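Separin (Saccharomyces cerevisiae, PDB 5U1T) cleaves the Scc1 subunit of cohesin at anaphase onset as a caspase-like cysteine protease, letting sister chromatids separate, and is held inactive by securin for most of the cell cycle. Local coordinates at residues K1430-F1433 with Q1434-D1438; W1216-R1219 with Y1220-K1224; P1451-E1454 with T1455-M1459. All coordinates share one frame; numbering follows the deposited sequence.

All three contacts are local, between side chains up to about one turn apart along a helix, and all are partly buried. The buried residues are Phe1433 and Ile1436 in contact 1, Trp1216, Arg1219 and Leu1222 in contact 2, Pro1451 and Leu1456 in contact 3. Contacts 1 and 3, with nearest atoms about 8 Å apart, lie on neighbouring helices that rest on the same strands, 1412-1416 and 1444-1447. Contact 2, within helix 1209-1237, has its centre about 35 Å from that of contact 1. Their chemistry differs accordingly: aliphatic packing near the end of a connecting helix in contact 1, a mid-helix aromatic pair in contact 2, and hydrogen bonding at a helix start in contact 3.

Contact 1. Residues K1430-F1433 with Q1434-D1438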
ATOM      1  N   LYS A1430     -37.792 -45.941  -9.226  1.00 87.52           N
ATOM      2  CA  LYS A1430     -38.627 -45.836  -8.027  1.00 89.62           C
ATOM      3  C   LYS A1430     -38.763 -47.204  -7.377  1.00 90.64           C
ATOM      4  O   LYS A1430     -38.525 -47.361  -6.181  1.00 89.96           O
ATOM      5  CB  LYS A1430     -40.006 -45.261  -8.385  1.00 86.34           C
ATOM      6  CG  LYS A1430     -40.858 -44.828  -7.205  1.00 92.40           C
ATOM      7  CD  LYS A1430     -42.100 -44.022  -7.634  1.00 93.13           C
ATOM      8  CE  LYS A1430     -41.715 -42.719  -8.347  1.00 95.91           C
ATOM      9  NZ  LYS A1430     -42.739 -41.637  -8.169  1.00 94.75           N
ATOM     10  N   GLY A1431     -39.097 -48.191  -8.204  1.00 89.62           N
ATOM     11  CA  GLY A1431     -39.297 -49.565  -7.777  1.00 90.77           C
ATOM     12  C   GLY A1431     -38.178 -50.204  -6.975  1.00 95.19           C
ATOM     13  O   GLY A1431     -38.351 -50.453  -5.782  1.00 94.87           O
ATOM     14  N   MET A1432     -37.042 -50.472  -7.621  1.00 95.72           N
ATOM     15  CA  MET A1432     -35.930 -51.175  -6.972  1.00 98.33           C
ATOM     16  C   MET A1432     -35.336 -50.426  -5.769  1.00 95.39           C
ATOM     17  O   MET A1432     -34.984 -51.045  -4.761  1.00 93.71           O
ATOM     18  CB  MET A1432     -34.822 -51.466  -7.991  1.00100.38           C
ATOM     19  CG  MET A1432     -33.495 -51.881  -7.372  1.00101.65           C
ATOM     20  SD  MET A1432     -32.155 -51.945  -8.575  1.00107.55           S
ATOM     21  CE  MET A1432     -32.507 -53.517  -9.364  1.00112.96           C
ATOM     22  N   PHE A1433     -35.230 -49.102  -5.866  1.00 96.18           N
ATOM     23  CA  PHE A1433     -34.598 -48.327  -4.798  1.00102.55           C
ATOM     24  C   PHE A1433     -35.417 -48.381  -3.510  1.00 99.34           C
ATOM     25  O   PHE A1433     -34.875 -48.647  -2.435  1.00 99.05           O
ATOM     26  CB  PHE A1433     -34.381 -46.868  -5.226  1.00 96.91           C
ATOM     27  CG  PHE A1433     -33.192 -46.669  -6.131  1.00 95.06           C
ATOM     28  CD1 PHE A1433     -32.465 -47.759  -6.607  1.00 98.00           C
ATOM     29  CD2 PHE A1433     -32.791 -45.392  -6.499  1.00 93.81           C
ATOM     30  CE1 PHE A1433     -31.359 -47.576  -7.442  1.00 94.03           C
ATOM     31  CE2 PHE A1433     -31.687 -45.207  -7.333  1.00 90.32           C
ATOM     32  CZ  PHE A1433     -30.974 -46.299  -7.802  1.00 86.24           C
ATOM     33  N   GLN A1434     -36.720 -48.145  -3.620  1.00 95.64           N
ATOM     34  CA  GLN A1434     -37.582 -48.128  -2.442  1.00100.16           C
ATOM     35  C   GLN A1434     -37.651 -49.513  -1.804  1.00101.07           C
ATOM     36  O   GLN A1434     -37.973 -49.644  -0.623  1.00100.44           O
ATOM     37  CB  GLN A1434     -38.986 -47.647  -2.807  1.00 94.35           C
ATOM     38  CG  GLN A1434     -39.773 -48.687  -3.597  1.00 99.79           C
ATOM     39  CD  GLN A1434     -41.151 -48.212  -4.011  1.00102.63           C
ATOM     40  OE1 GLN A1434     -41.433 -47.007  -4.006  1.00101.16           O
ATOM     41  NE2 GLN A1434     -42.022 -49.162  -4.378  1.00 99.20           N
ATOM     42  N   LYS A1435     -37.363 -50.544  -2.596  1.00 97.53           N
ATOM     43  CA  LYS A1435     -37.340 -51.914  -2.099  1.00 94.13           C
ATOM     44  C   LYS A1435     -36.087 -52.165  -1.285  1.00 97.47           C
ATOM     45  O   LYS A1435     -36.119 -52.842  -0.264  1.00 99.58           O
ATOM     46  CB  LYS A1435     -37.409 -52.912  -3.250  1.00 93.69           C
ATOM     47  CG  LYS A1435     -38.758 -53.003  -3.915  1.00 89.92           C
ATOM     48  CD  LYS A1435     -38.650 -53.846  -5.171  1.00 97.51           C
ATOM     49  CE  LYS A1435     -40.012 -54.191  -5.756  1.00 98.98           C
ATOM     50  NZ  LYS A1435     -39.857 -54.864  -7.077  1.00105.58           N
ATOM     51  N   ILE A1436     -34.973 -51.614  -1.743  1.00102.30           N
ATOM     52  CA  ILE A1436     -33.716 -51.812  -1.045  1.00104.55           C
ATOM     53  C   ILE A1436     -33.719 -51.120   0.325  1.00104.72           C
ATOM     54  O   ILE A1436     -33.178 -51.660   1.285  1.00101.08           O
ATOM     55  CB  ILE A1436     -32.533 -51.342  -1.901  1.00101.56           C
ATOM     56  CG1 ILE A1436     -32.270 -52.399  -2.987  1.00107.41           C
ATOM     57  CG2 ILE A1436     -31.308 -51.182  -1.047  1.00 98.73           C
ATOM     58  CD1 ILE A1436     -31.268 -52.006  -4.050  1.00106.99           C
ATOM     59  N   ILE A1437     -34.366 -49.964   0.452  1.00104.72           N
ATOM     60  CA  ILE A1437     -34.459 -49.360   1.778  1.00107.79           C
ATOM     61  C   ILE A1437     -35.259 -50.272   2.712  1.00106.02           C
ATOM     62  O   ILE A1437     -35.128 -50.174   3.929  1.00104.17           O
ATOM     63  CB  ILE A1437     -35.108 -47.933   1.772  1.00109.80           C
ATOM     64  CG1 ILE A1437     -36.621 -48.007   1.503  1.00105.88           C
ATOM     65  CG2 ILE A1437     -34.355 -46.977   0.830  1.00 99.75           C
ATOM     66  CD1 ILE A1437     -37.341 -46.673   1.567  1.00101.45           C
ATOM     67  N   ASP A1438     -36.063 -51.171   2.140  1.00106.59           N
ATOM     68  CA  ASP A1438     -36.899 -52.081   2.937  1.00108.13           C
ATOM     69  C   ASP A1438     -36.104 -53.213   3.595  1.00109.31           C
ATOM     70  O   ASP A1438     -35.867 -53.186   4.806  1.00114.10           O
ATOM     71  CB  ASP A1438     -38.020 -52.698   2.085  1.00104.25           C
ATOM     72  CG  ASP A1438     -39.149 -51.720   1.787  1.00102.72           C
ATOM     73  OD1 ASP A1438     -39.308 -50.726   2.533  1.00101.83           O
ATOM     74  OD2 ASP A1438     -39.881 -51.962   0.802  1.00103.25           O
TER
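Met1432 and Ile1436 meet one turn apart on helix 1423-1436, the connecting helix of a beta-alpha-beta unit between strands 1412-1416 and 1444-1447. Their side chains run alongside each other in the same direction, with Met1432 CG 4.0 Å from Ile1436 CD1. The pairing follows from how the first torsions are set: Met1432 carries CG anti to its own nitrogen (chi1 166°), whereas Ile1436 sets CG1 beside its nitrogen, which lays that branch back along the helix. The packed flank continues beyond the pair, for Ile1436 rests on Ile1412 and the side chain of Phe1433 on Met1414 and Leu1416, all on the first strand. In the backbone, Ile1436 N bonds to Met1432 O at 3.1 Å and Ile1437 N to Phe1433 O at 3.2 Å, while Lys1435 N is shared weakly between Gly1431 O and Met1432 O.

The other flank is looser and polar. The exposed Gln1434 and Lys1435 are extended beyond CG, and the CG atoms of both rest by the carbonyl oxygen of Gly1431. Gln1434 slants across Lys1430, touching it through OE1 at 3.9 Å from Lys1430 CG, while the ammonium of Lys1430 turns off to a salt bridge with Glu1426. Within the backbone, Gln1434 N donates to Lys1430 O, the N-H nearly straight at 163° and the donor tilted 24° from the carbonyl plane.

Contact 2. Residues W1216-R1219 with Y1220-K1224; sequences WTTR and YDLDK
Trp1216 and Tyr1220, one turn apart on helix 1209-1237, set their rings obliquely, the two planes inclined by about 55°. Trp1216 CE3, on the six-membered ring, lies 3.8 Å from Tyr1220 CE1, which comes in obliquely to the indole. The chi1 of Tyr1220, -97°, swings its ring back toward the preceding turn, where the carbonyl oxygen of Trp1216 lies in the plane of the phenol at its edge, 3.4 Å from Tyr1220 CD1. That same oxygen accepts the backbone bond from Tyr1220 N at 3.0 Å, with an N-H angle of 163°. Trp1216 also packs on an acidic side chain of another protein chain.

On another side of the helix Thr1218 and Leu1222 lie side by side and point the same way, the methyl Thr1218 CG2 reaching Leu1222 CD1 at 3.8 Å. Both pairs are i to i+4 contacts along one helix of the peptidase C50 region.

Thr1218 and Leu1222 pack against helix 1180-1198, from which Ser1194 and Thr1197 also bind the guanidinium group of Arg1219, whose side chain is about 8 Å from that of Cys1497, the active-site residue by similarity. Asp1223 accepts from the backbone of Tyr1579 and Leu1580, tying the helix to a loop.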
ATOM      1  N   TRP A1216     -32.986 -35.190 -33.532  1.00 78.08           N
ATOM      2  CA  TRP A1216     -32.529 -36.568 -33.654  1.00 74.96           C
ATOM      3  C   TRP A1216     -31.525 -36.725 -34.790  1.00 76.34           C
ATOM      4  O   TRP A1216     -30.584 -37.532 -34.719  1.00 70.15           O
ATOM      5  CB  TRP A1216     -33.712 -37.508 -33.867  1.00 68.70           C
ATOM      6  CG  TRP A1216     -34.347 -37.994 -32.596  1.00 70.53           C
ATOM      7  CD1 TRP A1216     -35.627 -37.782 -32.192  1.00 70.72           C
ATOM      8  CD2 TRP A1216     -33.726 -38.784 -31.566  1.00 70.12           C
ATOM      9  NE1 TRP A1216     -35.848 -38.391 -30.982  1.00 74.55           N
ATOM     10  CE2 TRP A1216     -34.696 -39.010 -30.574  1.00 68.83           C
ATOM     11  CE3 TRP A1216     -32.445 -39.320 -31.391  1.00 68.31           C
ATOM     12  CZ2 TRP A1216     -34.426 -39.746 -29.421  1.00 72.10           C
ATOM     13  CZ3 TRP A1216     -32.181 -40.046 -30.243  1.00 72.25           C
ATOM     14  CH2 TRP A1216     -33.166 -40.253 -29.276  1.00 71.29           C
ATOM     15  N   THR A1217     -31.740 -35.954 -35.845  1.00 72.47           N
ATOM     16  CA  THR A1217     -30.785 -35.914 -36.930  1.00 72.52           C
ATOM     17  C   THR A1217     -29.459 -35.423 -36.406  1.00 78.92           C
ATOM     18  O   THR A1217     -28.414 -36.024 -36.684  1.00 79.47           O
ATOM     19  CB  THR A1217     -31.251 -35.005 -38.052  1.00 72.54           C
ATOM     20  OG1 THR A1217     -32.334 -35.638 -38.742  1.00 79.80           O
ATOM     21  CG2 THR A1217     -30.113 -34.741 -39.020  1.00 70.10           C
ATOM     22  N   THR A1218     -29.518 -34.340 -35.631  1.00 74.05           N
ATOM     23  CA  THR A1218     -28.326 -33.699 -35.093  1.00 71.39           C
ATOM     24  C   THR A1218     -27.547 -34.607 -34.140  1.00 70.69           C
ATOM     25  O   THR A1218     -26.320 -34.650 -34.211  1.00 67.27           O
ATOM     26  CB  THR A1218     -28.683 -32.366 -34.362  1.00 69.54           C
ATOM     27  OG1 THR A1218     -29.034 -31.360 -35.326  1.00 64.31           O
ATOM     28  CG2 THR A1218     -27.513 -31.862 -33.522  1.00 63.34           C
ATOM     29  N   ARG A1219     -28.242 -35.326 -33.255  1.00 70.30           N
ATOM     30  CA  ARG A1219     -27.550 -36.183 -32.291  1.00 68.52           C
ATOM     31  C   ARG A1219     -26.995 -37.451 -32.951  1.00 73.13           C
ATOM     32  O   ARG A1219     -25.894 -37.897 -32.618  1.00 76.79           O
ATOM     33  CB  ARG A1219     -28.462 -36.553 -31.124  1.00 64.95           C
ATOM     34  CG  ARG A1219     -28.947 -35.364 -30.328  1.00 68.80           C
ATOM     35  CD  ARG A1219     -29.260 -35.747 -28.908  1.00 61.43           C
ATOM     36  NE  ARG A1219     -28.085 -35.632 -28.056  1.00 63.56           N
ATOM     37  CZ  ARG A1219     -27.530 -36.656 -27.422  1.00 66.83           C
ATOM     38  NH1 ARG A1219     -28.053 -37.859 -27.557  1.00 67.87           N
ATOM     39  NH2 ARG A1219     -26.457 -36.477 -26.653  1.00 65.93           N
ATOM     40  N   TYR A1220     -27.734 -38.035 -33.886  1.00 75.68           N
ATOM     41  CA  TYR A1220     -27.217 -39.189 -34.624  1.00 75.55           C
ATOM     42  C   TYR A1220     -25.991 -38.765 -35.442  1.00 74.81           C
ATOM     43  O   TYR A1220     -25.072 -39.552 -35.686  1.00 74.03           O
ATOM     44  CB  TYR A1220     -28.295 -39.795 -35.530  1.00 76.75           C
ATOM     45  CG  TYR A1220     -29.023 -40.989 -34.933  1.00 79.63           C
ATOM     46  CD1 TYR A1220     -30.164 -40.820 -34.149  1.00 75.55           C
ATOM     47  CD2 TYR A1220     -28.581 -42.301 -35.176  1.00 85.95           C
ATOM     48  CE1 TYR A1220     -30.855 -41.925 -33.612  1.00 77.59           C
ATOM     49  CE2 TYR A1220     -29.266 -43.419 -34.642  1.00 91.62           C
ATOM     50  CZ  TYR A1220     -30.408 -43.216 -33.849  1.00 82.46           C
ATOM     51  OH  TYR A1220     -31.085 -44.310 -33.312  1.00 81.01           O
ATOM     52  N   ASP A1221     -25.982 -37.503 -35.846  1.00 73.68           N
ATOM     53  CA  ASP A1221     -24.886 -36.949 -36.619  1.00 66.51           C
ATOM     54  C   ASP A1221     -23.667 -36.663 -35.762  1.00 67.91           C
ATOM     55  O   ASP A1221     -22.524 -36.863 -36.172  1.00 70.72           O
ATOM     56  CB  ASP A1221     -25.336 -35.674 -37.296  1.00 68.04           C
ATOM     57  CG  ASP A1221     -24.507 -35.353 -38.479  1.00 76.00           C
ATOM     58  OD1 ASP A1221     -23.447 -34.712 -38.308  1.00 80.09           O
ATOM     59  OD2 ASP A1221     -24.907 -35.781 -39.579  1.00 84.61           O
ATOM     60  N   LEU A1222     -23.931 -36.161 -34.568  1.00 71.62           N
ATOM     61  CA  LEU A1222     -22.897 -35.928 -33.587  1.00 70.91           C
ATOM     62  C   LEU A1222     -22.281 -37.252 -33.164  1.00 65.37           C
ATOM     63  O   LEU A1222     -21.077 -37.336 -32.934  1.00 66.46           O
ATOM     64  CB  LEU A1222     -23.474 -35.177 -32.382  1.00 67.76           C
ATOM     65  CG  LEU A1222     -23.661 -33.677 -32.582  1.00 66.43           C
ATOM     66  CD1 LEU A1222     -24.506 -33.060 -31.461  1.00 64.37           C
ATOM     67  CD2 LEU A1222     -22.291 -33.018 -32.658  1.00 67.99           C
ATOM     68  N   ASP A1223     -23.113 -38.286 -33.082  1.00 66.03           N
ATOM     69  CA  ASP A1223     -22.646 -39.612 -32.700  1.00 66.85           C
ATOM     70  C   ASP A1223     -21.701 -40.171 -33.764  1.00 67.03           C
ATOM     71  O   ASP A1223     -20.689 -40.772 -33.422  1.00 67.05           O
ATOM     72  CB  ASP A1223     -23.831 -40.560 -32.463  1.00 65.53           C
ATOM     73  CG  ASP A1223     -23.410 -41.913 -31.883  1.00 69.11           C
ATOM     74  OD1 ASP A1223     -23.157 -41.998 -30.663  1.00 62.78           O
ATOM     75  OD2 ASP A1223     -23.360 -42.906 -32.646  1.00 73.44           O
ATOM     76  N   LYS A1224     -22.011 -39.952 -35.043  1.00 65.52           N
ATOM     77  CA  LYS A1224     -21.162 -40.482 -36.112  1.00 68.72           C
ATOM     78  C   LYS A1224     -19.848 -39.723 -36.190  1.00 73.42           C
ATOM     79  O   LYS A1224     -18.796 -40.325 -36.448  1.00 73.08           O
ATOM     80  CB  LYS A1224     -21.851 -40.434 -37.482  1.00 71.89           C
ATOM     81  CG  LYS A1224     -21.020 -41.086 -38.610  1.00 73.82           C
ATOM     82  CD  LYS A1224     -21.747 -41.016 -39.963  1.00 84.98           C
ATOM     83  CE  LYS A1224     -21.069 -41.867 -41.068  1.00 93.49           C
ATOM     84  NZ  LYS A1224     -22.036 -42.566 -42.042  1.00 90.66           N
TER

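Contact 3. Residues P1451-E1454 with T1455-M1459; sequences PEEE and TLLKM
Thr1455 and Glu1452 are joined by two hydrogen bonds at the start of helix 1453-1461, where Glu1452 holds the N-cap position. Thr1455 OG1 donates to Glu1452 O at 2.8 Å, in the carbonyl plane and on a lone pair, while Thr1455 N reaches the same oxygen at 2.9 Å from a position tilted 29° out of that plane. The hydroxyl can do this because chi1 of 59° tucks OG1 between the backbone nitrogen and the carbonyl carbon. A valine here removes the hydroxyl and with it the in-plane bond to Glu1452 O, and is likely to leave the cap residue less firmly fixed, held by the amide bond alone. The next turn is held by Leu1457 N to Glu1453 O at 3.2 Å and Lys1458 N to Glu1454 O at 3.3 Å.

Among the charged groups, Glu1454 and Lys1458 run alongside each other, but their salt bridge is long, with Glu1454 OE2 3.7 Å from Lys1458 NZ. Glu1453 turns its carboxylate elsewhere, to Arg1479.

Apolar contacts take the remaining surface. The methylene Glu1453 CG lies 4.0 Å from Leu1457 CD1, the two chains side by side, and Pro1451 CG comes within 4.3 Å of Leu1456 CD2. Pro1451 also packs on Val1446, and Met1459 on both strand 1444-1447 and strand 1412-1416, seating the helix on the sheet.

The helix start would probably favour the negative charge of the three successive glutamates, that of Glu1453 being also met by Arg1479, whereas the stretched ion pair of Glu1454 probably adds little.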
ATOM      1  N   PRO A1451     -31.642 -32.816  -1.610  1.00 85.41           N
ATOM      2  CA  PRO A1451     -30.945 -33.263  -0.399  1.00 85.96           C
ATOM      3  C   PRO A1451     -30.138 -32.127   0.220  1.00 88.48           C
ATOM      4  O   PRO A1451     -29.551 -31.347  -0.518  1.00 89.18           O
ATOM      5  CB  PRO A1451     -30.038 -34.382  -0.913  1.00 85.39           C
ATOM      6  CG  PRO A1451     -29.757 -34.010  -2.338  1.00 84.77           C
ATOM      7  CD  PRO A1451     -30.999 -33.319  -2.841  1.00 84.96           C
ATOM      8  N   GLU A1452     -30.128 -32.028   1.548  1.00 91.31           N
ATOM      9  CA  GLU A1452     -29.402 -30.963   2.232  1.00 89.81           C
ATOM     10  C   GLU A1452     -27.994 -31.412   2.608  1.00 84.21           C
ATOM     11  O   GLU A1452     -27.789 -32.575   2.958  1.00 88.13           O
ATOM     12  CB  GLU A1452     -30.173 -30.502   3.474  1.00 95.92           C
ATOM     13  CG  GLU A1452     -30.906 -29.173   3.291  1.00 97.53           C
ATOM     14  CD  GLU A1452     -31.950 -28.935   4.370  1.00109.79           C
ATOM     15  OE1 GLU A1452     -32.114 -27.755   4.790  1.00104.80           O
ATOM     16  OE2 GLU A1452     -32.606 -29.925   4.794  1.00104.44           O
ATOM     17  N   GLU A1453     -27.044 -30.476   2.546  1.00 80.46           N
ATOM     18  CA  GLU A1453     -25.607 -30.768   2.614  1.00 81.82           C
ATOM     19  C   GLU A1453     -25.170 -31.789   3.666  1.00 84.11           C
ATOM     20  O   GLU A1453     -24.354 -32.665   3.376  1.00 85.70           O
ATOM     21  CB  GLU A1453     -24.821 -29.478   2.845  1.00 78.90           C
ATOM     22  CG  GLU A1453     -23.309 -29.648   2.658  1.00 85.30           C
ATOM     23  CD  GLU A1453     -22.532 -28.359   2.876  1.00 83.95           C
ATOM     24  OE1 GLU A1453     -21.577 -28.072   2.119  1.00 81.85           O
ATOM     25  OE2 GLU A1453     -22.882 -27.629   3.819  1.00 91.52           O
ATOM     26  N   GLU A1454     -25.707 -31.690   4.877  1.00 87.82           N
ATOM     27  CA  GLU A1454     -25.254 -32.559   5.961  1.00 86.36           C
ATOM     28  C   GLU A1454     -25.706 -34.019   5.798  1.00 88.81           C
ATOM     29  O   GLU A1454     -25.082 -34.930   6.351  1.00 87.50           O
ATOM     30  CB  GLU A1454     -25.729 -32.015   7.314  1.00 94.72           C
ATOM     31  CG  GLU A1454     -27.000 -32.680   7.848  1.00102.93           C
ATOM     32  CD  GLU A1454     -27.418 -32.160   9.215  1.00109.11           C
ATOM     33  OE1 GLU A1454     -26.985 -31.036   9.586  1.00109.11           O
ATOM     34  OE2 GLU A1454     -28.180 -32.878   9.919  1.00108.67           O
ATOM     35  N   THR A1455     -26.771 -34.263   5.041  1.00 82.31           N
ATOM     36  CA  THR A1455     -27.284 -35.628   4.966  1.00 88.21           C
ATOM     37  C   THR A1455     -26.526 -36.447   3.913  1.00 89.01           C
ATOM     38  O   THR A1455     -26.364 -37.665   4.067  1.00 84.27           O
ATOM     39  CB  THR A1455     -28.820 -35.673   4.682  1.00 92.27           C
ATOM     40  OG1 THR A1455     -29.118 -35.012   3.444  1.00 93.64           O
ATOM     41  CG2 THR A1455     -29.590 -34.981   5.801  1.00 91.94           C
ATOM     42  N   LEU A1456     -26.037 -35.815   2.851  1.00 82.69           N
ATOM     43  CA  LEU A1456     -25.284 -36.627   1.908  1.00 85.17           C
ATOM     44  C   LEU A1456     -23.809 -36.649   2.303  1.00 82.13           C
ATOM     45  O   LEU A1456     -23.073 -37.537   1.897  1.00 81.20           O
ATOM     46  CB  LEU A1456     -25.478 -36.172   0.452  1.00 82.75           C
ATOM     47  CG  LEU A1456     -25.426 -34.716   0.020  1.00 84.28           C
ATOM     48  CD1 LEU A1456     -24.114 -34.137   0.425  1.00 83.08           C
ATOM     49  CD2 LEU A1456     -25.609 -34.615  -1.486  1.00 78.62           C
ATOM     50  N   LEU A1457     -23.382 -35.684   3.111  1.00 79.28           N
ATOM     51  CA  LEU A1457     -22.053 -35.776   3.690  1.00 76.86           C
ATOM     52  C   LEU A1457     -21.992 -37.001   4.600  1.00 76.37           C
ATOM     53  O   LEU A1457     -20.981 -37.694   4.651  1.00 73.02           O
ATOM     54  CB  LEU A1457     -21.694 -34.503   4.454  1.00 75.87           C
ATOM     55  CG  LEU A1457     -21.169 -33.392   3.543  1.00 79.23           C
ATOM     56  CD1 LEU A1457     -20.749 -32.201   4.350  1.00 78.31           C
ATOM     57  CD2 LEU A1457     -20.004 -33.873   2.699  1.00 76.30           C
ATOM     58  N   LYS A1458     -23.085 -37.277   5.307  1.00 86.79           N
ATOM     59  CA  LYS A1458     -23.122 -38.457   6.164  1.00 85.41           C
ATOM     60  C   LYS A1458     -23.398 -39.655   5.272  1.00 81.81           C
ATOM     61  O   LYS A1458     -22.878 -40.738   5.512  1.00 84.24           O
ATOM     62  CB  LYS A1458     -24.154 -38.303   7.315  1.00 87.00           C
ATOM     63  CG  LYS A1458     -25.565 -38.916   7.144  1.00 88.57           C
ATOM     64  CD  LYS A1458     -26.475 -38.532   8.332  1.00 91.07           C
ATOM     65  CE  LYS A1458     -26.267 -37.046   8.711  1.00 98.14           C
ATOM     66  NZ  LYS A1458     -27.244 -36.424   9.681  1.00 97.40           N
ATOM     67  N   MET A1459     -24.170 -39.454   4.209  1.00 76.90           N
ATOM     68  CA  MET A1459     -24.368 -40.527   3.241  1.00 77.10           C
ATOM     69  C   MET A1459     -23.038 -41.026   2.701  1.00 80.44           C
ATOM     70  O   MET A1459     -22.785 -42.223   2.670  1.00 83.55           O
ATOM     71  CB  MET A1459     -25.232 -40.067   2.076  1.00 75.50           C
ATOM     72  CG  MET A1459     -26.713 -40.254   2.268  1.00 70.57           C
ATOM     73  SD  MET A1459     -27.544 -39.851   0.722  1.00 84.53           S
ATOM     74  CE  MET A1459     -29.106 -40.711   0.959  1.00 80.96           C
TER